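Local coordinates for protein probable endoglucanase (Gluconacetobacter xylinus, PDB 1WZZ) that hydrolyses internal beta-1,4-glucosidic linkages of carboxymethyl-cellulose as a secreted family 8 endoglucanase with an (alpha/alpha)6-barrel fold, at residues A[35-40]-A[49-54]; A[66-71]-A[122-127]; A[111-116]-A[174-179]. One frame throughout, in Å; residues are numbered along the deposited sequence.

Interaction 1. Residues A[35-40]-A[49-54]. With SO4 (sulfate ion), chain B.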
loop_
_atom_site.group_PDB
_atom_site.type_symbol
_atom_site.label_atom_id
_atom_site.label_comp_id
_atom_site.label_asym_id
_atom_site.label_seq_id
_atom_site.Cartn_x
_atom_site.Cartn_y
_atom_site.Cartn_z
ATOM N N GLY A 35 -13.330 -16.819 1.148
ATOM C CA GLY A 35 -12.846 -15.615 1.806
ATOM C C GLY A 35 -11.507 -15.197 1.220
ATOM O O GLY A 35 -10.970 -14.152 1.581
ATOM N N ARG A 36 -10.975 -16.003 0.309
ATOM C CA ARG A 36 -9.696 -15.721 -0.333
ATOM C C ARG A 36 -9.857 -14.766 -1.516
ATOM O O ARG A 36 -10.761 -14.939 -2.339
ATOM C CB ARG A 36 -9.078 -17.045 -0.796
ATOM C CG ARG A 36 -7.775 -16.940 -1.490
ATOM C CD ARG A 36 -7.126 -18.323 -1.665
ATOM N NE ARG A 36 -7.697 -19.091 -2.764
ATOM C CZ ARG A 36 -7.270 -19.021 -4.018
ATOM N NH1 ARG A 36 -6.266 -18.218 -4.334
ATOM N NH2 ARG A 36 -7.842 -19.764 -4.957
ATOM N N VAL A 37 -9.018 -13.726 -1.562
ATOM C CA VAL A 37 -9.014 -12.778 -2.680
ATOM C C VAL A 37 -8.011 -13.320 -3.707
ATOM O O VAL A 37 -6.845 -13.587 -3.385
ATOM C CB VAL A 37 -8.580 -11.360 -2.198
ATOM C CG1 VAL A 37 -8.385 -10.387 -3.405
ATOM C CG2 VAL A 37 -9.612 -10.841 -1.239
ATOM N N VAL A 38 -8.463 -13.515 -4.946
ATOM C CA VAL A 38 -7.577 -14.044 -5.980
ATOM C C VAL A 38 -6.907 -12.851 -6.648
ATOM O O VAL A 38 -7.502 -12.196 -7.497
ATOM C CB VAL A 38 -8.381 -14.878 -7.005
ATOM C CG1 VAL A 38 -7.507 -15.253 -8.175
ATOM C CG2 VAL A 38 -8.894 -16.131 -6.332
ATOM N N ASP A 39 -5.665 -12.558 -6.254
ATOM C CA ASP A 39 -4.977 -11.387 -6.794
ATOM C C ASP A 39 -3.968 -11.649 -7.899
ATOM O O ASP A 39 -3.086 -10.828 -8.150
ATOM C CB ASP A 39 -4.348 -10.554 -5.650
ATOM C CG ASP A 39 -3.400 -11.351 -4.760
ATOM O OD1 ASP A 39 -2.852 -10.763 -3.801
ATOM O OD2 ASP A 39 -3.198 -12.546 -5.009
ATOM N N THR A 40 -4.142 -12.782 -8.574
ATOM C CA THR A 40 -3.293 -13.218 -9.677
ATOM C C THR A 40 -4.201 -13.677 -10.826
ATOM O O THR A 40 -5.376 -13.963 -10.611
ATOM C CB THR A 40 -2.387 -14.402 -9.244
ATOM O OG1 THR A 40 -1.061 -14.188 -9.738
ATOM C CG2 THR A 40 -2.924 -15.726 -9.800
ATOM N N GLU A 49 -1.362 -8.726 1.050
ATOM C CA GLU A 49 -1.823 -7.455 0.484
ATOM C C GLU A 49 -3.236 -7.558 -0.094
ATOM O O GLU A 49 -4.071 -6.675 0.103
ATOM C CB GLU A 49 -0.874 -6.990 -0.630
ATOM C CG GLU A 49 0.436 -6.455 -0.101
ATOM C CD GLU A 49 1.562 -7.463 -0.175
ATOM O OE1 GLU A 49 2.721 -6.990 -0.280
ATOM O OE2 GLU A 49 1.298 -8.705 -0.119
ATOM N N GLY A 50 -3.494 -8.652 -0.797
ATOM C CA GLY A 50 -4.810 -8.855 -1.402
ATOM C C GLY A 50 -5.891 -8.938 -0.350
ATOM O O GLY A 50 -6.958 -8.353 -0.515
ATOM N N GLN A 51 -5.656 -9.704 0.713
ATOM C CA GLN A 51 -6.645 -9.787 1.780
ATOM C C GLN A 51 -6.841 -8.410 2.395
ATOM O O GLN A 51 -7.952 -8.010 2.690
ATOM C CB GLN A 51 -6.182 -10.757 2.874
ATOM C CG GLN A 51 -6.099 -12.201 2.446
ATOM C CD GLN A 51 -7.337 -12.699 1.726
ATOM O OE1 GLN A 51 -7.262 -12.991 0.539
ATOM N NE2 GLN A 51 -8.468 -12.816 2.440
ATOM N N GLY A 52 -5.738 -7.688 2.598
ATOM C CA GLY A 52 -5.810 -6.362 3.190
ATOM C C GLY A 52 -6.600 -5.371 2.355
ATOM O O GLY A 52 -7.427 -4.595 2.864
ATOM N N TYR A 53 -6.336 -5.360 1.060
ATOM C CA TYR A 53 -7.086 -4.467 0.193
ATOM C C TYR A 53 -8.561 -4.852 0.208
ATOM O O TYR A 53 -9.415 -3.994 0.370
ATOM C CB TYR A 53 -6.581 -4.567 -1.257
ATOM C CG TYR A 53 -5.283 -3.834 -1.499
ATOM C CD1 TYR A 53 -5.114 -2.511 -1.088
ATOM C CD2 TYR A 53 -4.234 -4.472 -2.148
ATOM C CE1 TYR A 53 -3.901 -1.836 -1.323
ATOM C CE2 TYR A 53 -3.030 -3.820 -2.390
ATOM C CZ TYR A 53 -2.871 -2.513 -1.975
ATOM O OH TYR A 53 -1.648 -1.913 -2.198
ATOM N N GLY A 54 -8.840 -6.136 0.024
ATOM C CA GLY A 54 -10.223 -6.575 0.007
ATOM C C GLY A 54 -10.942 -6.213 1.290
ATOM O O GLY A 54 -12.065 -5.707 1.249
HETATM S S SO4 B . -10.648 -21.396 -2.963
HETATM O O1 SO4 B . -10.253 -20.162 -2.251
HETATM O O2 SO4 B . -9.651 -21.720 -3.998
HETATM O O3 SO4 B . -11.952 -21.187 -3.613
HETATM O O4 SO4 B . -10.744 -22.485 -1.973
HETATM O O HOH W 1 -5.248 -12.374 -1.548
#
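The side-chain amide of Q51 reaches from helix 48-61 of the (alpha/alpha)6 barrel to the loop backbone at G35 and V37, using both of its ends. Its carbonyl takes the V37 N-H, with N to OE1 at 2.8 Å and an N-H...O angle of 169°; the donor lies in the carbonyl plane, on a lone pair. Its nitrogen donates a hydrogen bond to the carbonyl of G35, NE2 to O 3.0 Å, nearly in the amide's own plane. The bend at chi2 (-49°) turns the amide toward the loop, and two bonds through opposite ends of one flat group leave it little freedom to rotate. Q51 NE2 also bonds to the M70 carbonyl on helix 64-77, and a water lies within hydrogen-bonding distance of both Q51 OE1 and V37 O.

V37 adds van der Waals contact, its CG2 3.7 Å from the carbonyl O of G50. D39 lays OD1 3.6 Å from the CA of G50, where a side-chain carbon would collide with the carboxylate; its OD2 is held by H47. The helix turn so covered carries E49, the proton donor by similarity, although E49 itself makes no contact with 35-40.

R36 points the other way and binds a sulfate, probably from the crystallisation liquor. The guanidinium has protein partners as well, NH1 with S46 and NH2 with G43, while S34 also bonds the anion. The sulfate lies at the guanidinium edge, with R36 NE to O1 and R36 NH2 to O2 both 2.8 Å.

Interaction 2. Residues A[66-71]-A[122-127]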
loop_
_atom_site.group_PDB
_atom_site.type_symbol
_atom_site.label_atom_id
_atom_site.label_comp_id
_atom_site.label_asym_id
_atom_site.label_seq_id
_atom_site.Cartn_x
_atom_site.Cartn_y
_atom_site.Cartn_z
ATOM N N SER A 66 -18.813 -9.964 3.745
ATOM C CA SER A 66 -17.585 -10.236 3.001
ATOM C C SER A 66 -16.353 -9.958 3.876
ATOM O O SER A 66 -15.361 -10.687 3.786
ATOM C CB SER A 66 -17.507 -9.363 1.735
ATOM O OG SER A 66 -18.546 -9.720 0.827
ATOM N N PHE A 67 -16.419 -8.903 4.670
ATOM C CA PHE A 67 -15.299 -8.568 5.560
ATOM C C PHE A 67 -14.999 -9.747 6.496
ATOM O O PHE A 67 -13.847 -10.159 6.655
ATOM C CB PHE A 67 -15.605 -7.339 6.404
ATOM C CG PHE A 67 -14.442 -6.903 7.228
ATOM C CD1 PHE A 67 -13.536 -5.967 6.738
ATOM C CD2 PHE A 67 -14.202 -7.500 8.467
ATOM C CE1 PHE A 67 -12.407 -5.628 7.470
ATOM C CE2 PHE A 67 -13.071 -7.180 9.207
ATOM C CZ PHE A 67 -12.168 -6.243 8.716
ATOM N N GLN A 68 -16.050 -10.283 7.103
ATOM C CA GLN A 68 -15.909 -11.418 8.011
ATOM C C GLN A 68 -15.264 -12.619 7.351
ATOM O O GLN A 68 -14.367 -13.257 7.915
ATOM C CB GLN A 68 -17.298 -11.793 8.553
ATOM C CG GLN A 68 -17.832 -10.777 9.536
ATOM C CD GLN A 68 -19.286 -11.028 9.930
ATOM O OE1 GLN A 68 -19.760 -10.510 10.954
ATOM N NE2 GLN A 68 -20.000 -11.804 9.119
ATOM N N SER A 69 -15.720 -12.930 6.144
ATOM C CA SER A 69 -15.192 -14.042 5.392
ATOM C C SER A 69 -13.710 -13.850 5.070
ATOM O O SER A 69 -12.914 -14.771 5.245
ATOM C CB SER A 69 -15.983 -14.223 4.090
ATOM O OG SER A 69 -15.538 -15.365 3.358
HETATM N N MSE A 70 -13.332 -12.662 4.593
HETATM C CA MSE A 70 -11.936 -12.426 4.244
HETATM C C MSE A 70 -11.026 -12.380 5.454
HETATM O O MSE A 70 -9.885 -12.829 5.379
HETATM C CB MSE A 70 -11.777 -11.123 3.440
HETATM C CG MSE A 70 -12.436 -11.219 2.076
HETATM SE SE MSE A 70 -12.158 -9.566 1.051
HETATM C CE MSE A 70 -13.463 -8.582 1.949
ATOM N N TRP A 71 -11.503 -11.822 6.545
ATOM C CA TRP A 71 -10.668 -11.751 7.748
ATOM C C TRP A 71 -10.497 -13.145 8.339
ATOM O O TRP A 71 -9.391 -13.558 8.719
ATOM C CB TRP A 71 -11.307 -10.802 8.750
ATOM C CG TRP A 71 -10.665 -10.777 10.102
ATOM C CD1 TRP A 71 -11.319 -10.727 11.290
ATOM C CD2 TRP A 71 -9.247 -10.779 10.422
ATOM N NE1 TRP A 71 -10.423 -10.699 12.338
ATOM C CE2 TRP A 71 -9.148 -10.734 11.839
ATOM C CE3 TRP A 71 -8.065 -10.822 9.662
ATOM C CZ2 TRP A 71 -7.914 -10.731 12.514
ATOM C CZ3 TRP A 71 -6.827 -10.820 10.345
ATOM C CH2 TRP A 71 -6.776 -10.779 11.756
ATOM N N PHE A 122 -18.682 -1.189 12.122
ATOM C CA PHE A 122 -19.582 -2.270 12.504
ATOM C C PHE A 122 -19.752 -2.450 14.020
ATOM O O PHE A 122 -20.435 -3.388 14.438
ATOM C CB PHE A 122 -19.083 -3.584 11.880
ATOM C CG PHE A 122 -18.925 -3.523 10.370
ATOM C CD1 PHE A 122 -19.976 -3.104 9.569
ATOM C CD2 PHE A 122 -17.728 -3.920 9.765
ATOM C CE1 PHE A 122 -19.844 -3.080 8.172
ATOM C CE2 PHE A 122 -17.580 -3.905 8.353
ATOM C CZ PHE A 122 -18.639 -3.486 7.571
ATOM N N GLN A 123 -19.129 -1.569 14.809
ATOM C CA GLN A 123 -19.198 -1.620 16.283
ATOM C C GLN A 123 -18.760 -2.998 16.772
ATOM O O GLN A 123 -19.475 -3.707 17.514
ATOM C CB GLN A 123 -20.626 -1.315 16.753
ATOM C CG GLN A 123 -21.045 0.113 16.432
ATOM C CD GLN A 123 -22.463 0.435 16.884
ATOM O OE1 GLN A 123 -22.849 1.604 16.957
ATOM N NE2 GLN A 123 -23.246 -0.599 17.180
ATOM N N ARG A 124 -17.561 -3.379 16.335
ATOM C CA ARG A 124 -16.978 -4.665 16.663
ATOM C C ARG A 124 -15.693 -4.429 17.443
ATOM O O ARG A 124 -14.622 -4.229 16.872
ATOM C CB ARG A 124 -16.665 -5.433 15.374
ATOM C CG ARG A 124 -17.865 -6.013 14.667
ATOM C CD ARG A 124 -18.370 -7.255 15.380
ATOM N NE ARG A 124 -17.382 -8.327 15.404
ATOM C CZ ARG A 124 -17.422 -9.413 14.637
ATOM N NH1 ARG A 124 -16.475 -10.339 14.728
ATOM N NH2 ARG A 124 -18.423 -9.588 13.782
ATOM N N PRO A 125 -15.769 -4.470 18.781
ATOM C CA PRO A 125 -14.557 -4.248 19.572
ATOM C C PRO A 125 -13.442 -5.265 19.372
ATOM O O PRO A 125 -12.264 -4.953 19.615
ATOM C CB PRO A 125 -15.086 -4.197 21.026
ATOM C CG PRO A 125 -16.311 -5.073 20.951
ATOM C CD PRO A 125 -16.948 -4.678 19.644
ATOM N N ASP A 126 -13.789 -6.479 18.960
ATOM C CA ASP A 126 -12.772 -7.481 18.719
ATOM C C ASP A 126 -11.908 -7.041 17.525
ATOM O O ASP A 126 -10.712 -7.276 17.532
ATOM C CB ASP A 126 -13.404 -8.867 18.471
ATOM C CG ASP A 126 -14.389 -8.870 17.319
ATOM O OD1 ASP A 126 -15.272 -7.988 17.274
ATOM O OD2 ASP A 126 -14.277 -9.776 16.463
ATOM N N TYR A 127 -12.510 -6.409 16.510
ATOM C CA TYR A 127 -11.707 -5.942 15.354
ATOM C C TYR A 127 -10.731 -4.841 15.779
ATOM O O TYR A 127 -9.593 -4.759 15.279
ATOM C CB TYR A 127 -12.638 -5.406 14.250
ATOM C CG TYR A 127 -13.463 -6.454 13.548
ATOM C CD1 TYR A 127 -14.536 -6.069 12.738
ATOM C CD2 TYR A 127 -13.167 -7.808 13.646
ATOM C CE1 TYR A 127 -15.281 -6.998 12.043
ATOM C CE2 TYR A 127 -13.918 -8.764 12.949
ATOM C CZ TYR A 127 -14.974 -8.344 12.145
ATOM O OH TYR A 127 -15.723 -9.292 11.450
HETATM O O HOH W 2 -11.839 -11.001 15.480
#
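F67 and W71 of helix 64-77 meet the ring of Y127, forming an aromatic cluster against the first turn of helix 125-142. F67 lays CE2 over one face of the tyrosine, 3.6 Å from CE1 and toward the rim, the two planes 52° apart. W71 brings CD1 to 3.7 Å from Y127 CE2, its ring steeply inclined to the tyrosine. With CG beside its backbone N (chi1 -70°), Y127 swings its ring back to helix 64-77, and its OH ends 3.2 Å from Q68 CG.

The polar contacts run along the side of the cluster. R124, at the N-cap position, grips D126 side-on through NE and NH1, in the guanidinium plane and on the syn lone pairs of both oxygens. Folded back by bends at chi2 and chi3, R124 brings NE over the rim of the other face of Y127 and offers NH2 weakly to Q68 OE1 at 3.3 Å. Water links D126 OD2 to W71 NE1, the latter bond weak.

Cutting Y127 back to an alanine is likely to leave F67 and W71 facing a gap and R124 NE without the ring beside it. Ring contacts thus carry the cohesion, while the strong charge pairing stays within 122-127.

Interaction 3. Residues A[111-116]-A[174-179]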
loop_
_atom_site.group_PDB
_atom_site.type_symbol
_atom_site.label_atom_id
_atom_site.label_comp_id
_atom_site.label_asym_id
_atom_site.label_seq_id
_atom_site.Cartn_x
_atom_site.Cartn_y
_atom_site.Cartn_z
ATOM N N ILE A 111 -4.211 -4.784 6.415
ATOM C CA ILE A 111 -5.134 -5.599 7.193
ATOM C C ILE A 111 -5.482 -4.885 8.497
ATOM O O ILE A 111 -6.655 -4.834 8.883
ATOM C CB ILE A 111 -4.517 -6.994 7.457
ATOM C CG1 ILE A 111 -4.467 -7.759 6.137
ATOM C CG2 ILE A 111 -5.353 -7.753 8.489
ATOM C CD1 ILE A 111 -3.666 -9.085 6.212
ATOM N N ALA A 112 -4.470 -4.342 9.182
ATOM C CA ALA A 112 -4.734 -3.604 10.430
ATOM C C ALA A 112 -5.610 -2.377 10.156
ATOM O O ALA A 112 -6.493 -2.054 10.947
ATOM C CB ALA A 112 -3.428 -3.161 11.089
ATOM N N LEU A 113 -5.329 -1.661 9.068
ATOM C CA LEU A 113 -6.139 -0.496 8.719
ATOM C C LEU A 113 -7.593 -0.930 8.572
ATOM O O LEU A 113 -8.500 -0.317 9.159
ATOM C CB LEU A 113 -5.666 0.107 7.397
ATOM C CG LEU A 113 -6.530 1.282 6.897
ATOM C CD1 LEU A 113 -6.521 2.463 7.883
ATOM C CD2 LEU A 113 -5.966 1.699 5.572
ATOM N N ALA A 114 -7.806 -1.987 7.785
ATOM C CA ALA A 114 -9.158 -2.501 7.523
ATOM C C ALA A 114 -9.863 -2.883 8.824
ATOM O O ALA A 114 -11.046 -2.600 9.003
ATOM C CB ALA A 114 -9.097 -3.718 6.583
ATOM N N LEU A 115 -9.140 -3.544 9.717
ATOM C CA LEU A 115 -9.751 -3.944 11.000
ATOM C C LEU A 115 -10.138 -2.752 11.868
ATOM O O LEU A 115 -11.206 -2.755 12.498
ATOM C CB LEU A 115 -8.793 -4.880 11.742
ATOM C CG LEU A 115 -8.740 -6.322 11.177
ATOM C CD1 LEU A 115 -7.451 -7.042 11.639
ATOM C CD2 LEU A 115 -9.990 -7.128 11.640
ATOM N N GLY A 116 -9.291 -1.729 11.921
ATOM C CA GLY A 116 -9.651 -0.550 12.689
ATOM C C GLY A 116 -10.873 0.104 12.052
ATOM O O GLY A 116 -11.772 0.528 12.756
HETATM N N MSE A 174 0.150 5.345 4.849
HETATM C CA MSE A 174 -0.133 6.527 5.684
HETATM C C MSE A 174 -1.344 6.553 6.601
HETATM O O MSE A 174 -1.207 6.829 7.801
HETATM C CB MSE A 174 -0.178 7.774 4.812
HETATM C CG MSE A 174 1.164 8.242 4.386
HETATM SE SE MSE A 174 2.166 8.493 5.967
HETATM C CE MSE A 174 3.332 6.967 5.826
ATOM N N PRO A 175 -2.548 6.365 6.049
ATOM C CA PRO A 175 -3.738 6.364 6.894
ATOM C C PRO A 175 -3.642 5.291 7.979
ATOM O O PRO A 175 -4.210 5.450 9.052
ATOM C CB PRO A 175 -4.878 6.053 5.922
ATOM C CG PRO A 175 -4.210 5.420 4.749
ATOM C CD PRO A 175 -2.929 6.230 4.628
ATOM N N SER A 176 -2.968 4.184 7.671
ATOM C CA SER A 176 -2.828 3.131 8.680
ATOM C C SER A 176 -1.879 3.557 9.798
ATOM O O SER A 176 -2.100 3.207 10.980
ATOM C CB SER A 176 -2.334 1.827 8.036
ATOM O OG SER A 176 -2.534 0.726 8.938
ATOM N N LEU A 177 -0.814 4.292 9.470
ATOM C CA LEU A 177 0.105 4.760 10.530
ATOM C C LEU A 177 -0.635 5.745 11.444
ATOM O O LEU A 177 -0.431 5.759 12.670
ATOM C CB LEU A 177 1.343 5.432 9.926
ATOM C CG LEU A 177 2.183 4.556 8.999
ATOM C CD1 LEU A 177 3.397 5.368 8.506
ATOM C CD2 LEU A 177 2.617 3.305 9.720
ATOM N N LEU A 178 -1.509 6.571 10.862
ATOM C CA LEU A 178 -2.262 7.518 11.665
ATOM C C LEU A 178 -3.224 6.747 12.576
ATOM O O LEU A 178 -3.346 7.059 13.763
ATOM C CB LEU A 178 -3.046 8.489 10.771
ATOM C CG LEU A 178 -2.266 9.591 10.033
ATOM C CD1 LEU A 178 -3.238 10.337 9.086
ATOM C CD2 LEU A 178 -1.634 10.571 11.020
ATOM N N GLN A 179 -3.899 5.744 12.025
ATOM C CA GLN A 179 -4.814 4.950 12.828
ATOM C C GLN A 179 -4.075 4.223 13.951
ATOM O O GLN A 179 -4.617 4.066 15.057
ATOM C CB GLN A 179 -5.536 3.925 11.969
ATOM C CG GLN A 179 -6.565 3.166 12.782
ATOM C CD GLN A 179 -7.503 2.392 11.938
ATOM O OE1 GLN A 179 -8.672 2.773 11.768
ATOM N NE2 GLN A 179 -7.019 1.283 11.393
#
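Across two helices of the (alpha/alpha)6 barrel, 105-122 and 174-184, A112 opens the contact with its carbonyl O 3.4 Å from Q179 NE2. The short helical segments run with their axes 9.1 Å apart at closest approach and cross at 59°.

One residue on, L113 makes the largest share of the contact, with Q179 close behind. Its CB lies 3.5 Å from S176 OG, close to the point where the two backbones come nearest. That hydroxyl is itself bonded to Y135 and to the L109 carbonyl, so beside L113 it is packed as well as paired. From CG the leucine sends CD1 over S176 CA and alongside the amide nitrogen of Q179, whereas CD2 meets the ring of P175, 4.2 Å from its CG. The carbonyl of L113 accepts a hydrogen bond from Q179 NE2 at 3.1 Å. The N-H...O angle is 164°, but the C=O...N angle is only 104°, which brings the donor to the flank of the carbonyl. Q179 reaches it with CG anti to the backbone N and the chain extended beyond.

At G116 the amide of Q179 lies directly against the main chain, with OE1 3.6 Å from CA. A beta carbon on G116 would run into Q179 NE2, so the lack of a side chain makes room for the glutamine.

Q179 NE2 also bonds to Y135 OH. The buried NE2 is therefore satisfied by L113 O and by a tyrosine of helix 125-142, while OE1 has a weak bond from R117; the amide ties three helices together without any charge pair.

Overall arrangement
Interactions 1 and 3 are buried, whereas interaction 2 is partly buried and its centre lies about 20 Å from the chain centre. In both buried contacts a glutamine amide bonds to main-chain atoms and a glycine lets the partner come close; interaction 2 relies on aromatic rings, with arginine and aspartate at its edge. Neighbouring elements join them. Helices 48-61 and 64-77, consecutive in the chain, connect interactions 1 and 2 through Q51 and M70. Interactions 2 and 3 touch where F67, W71 and Y127 pack on helix 105-122, and G52 rests against I111 between interactions 1 and 3. Interaction 1 includes E49, while interaction 2 is remote from the annotated sites.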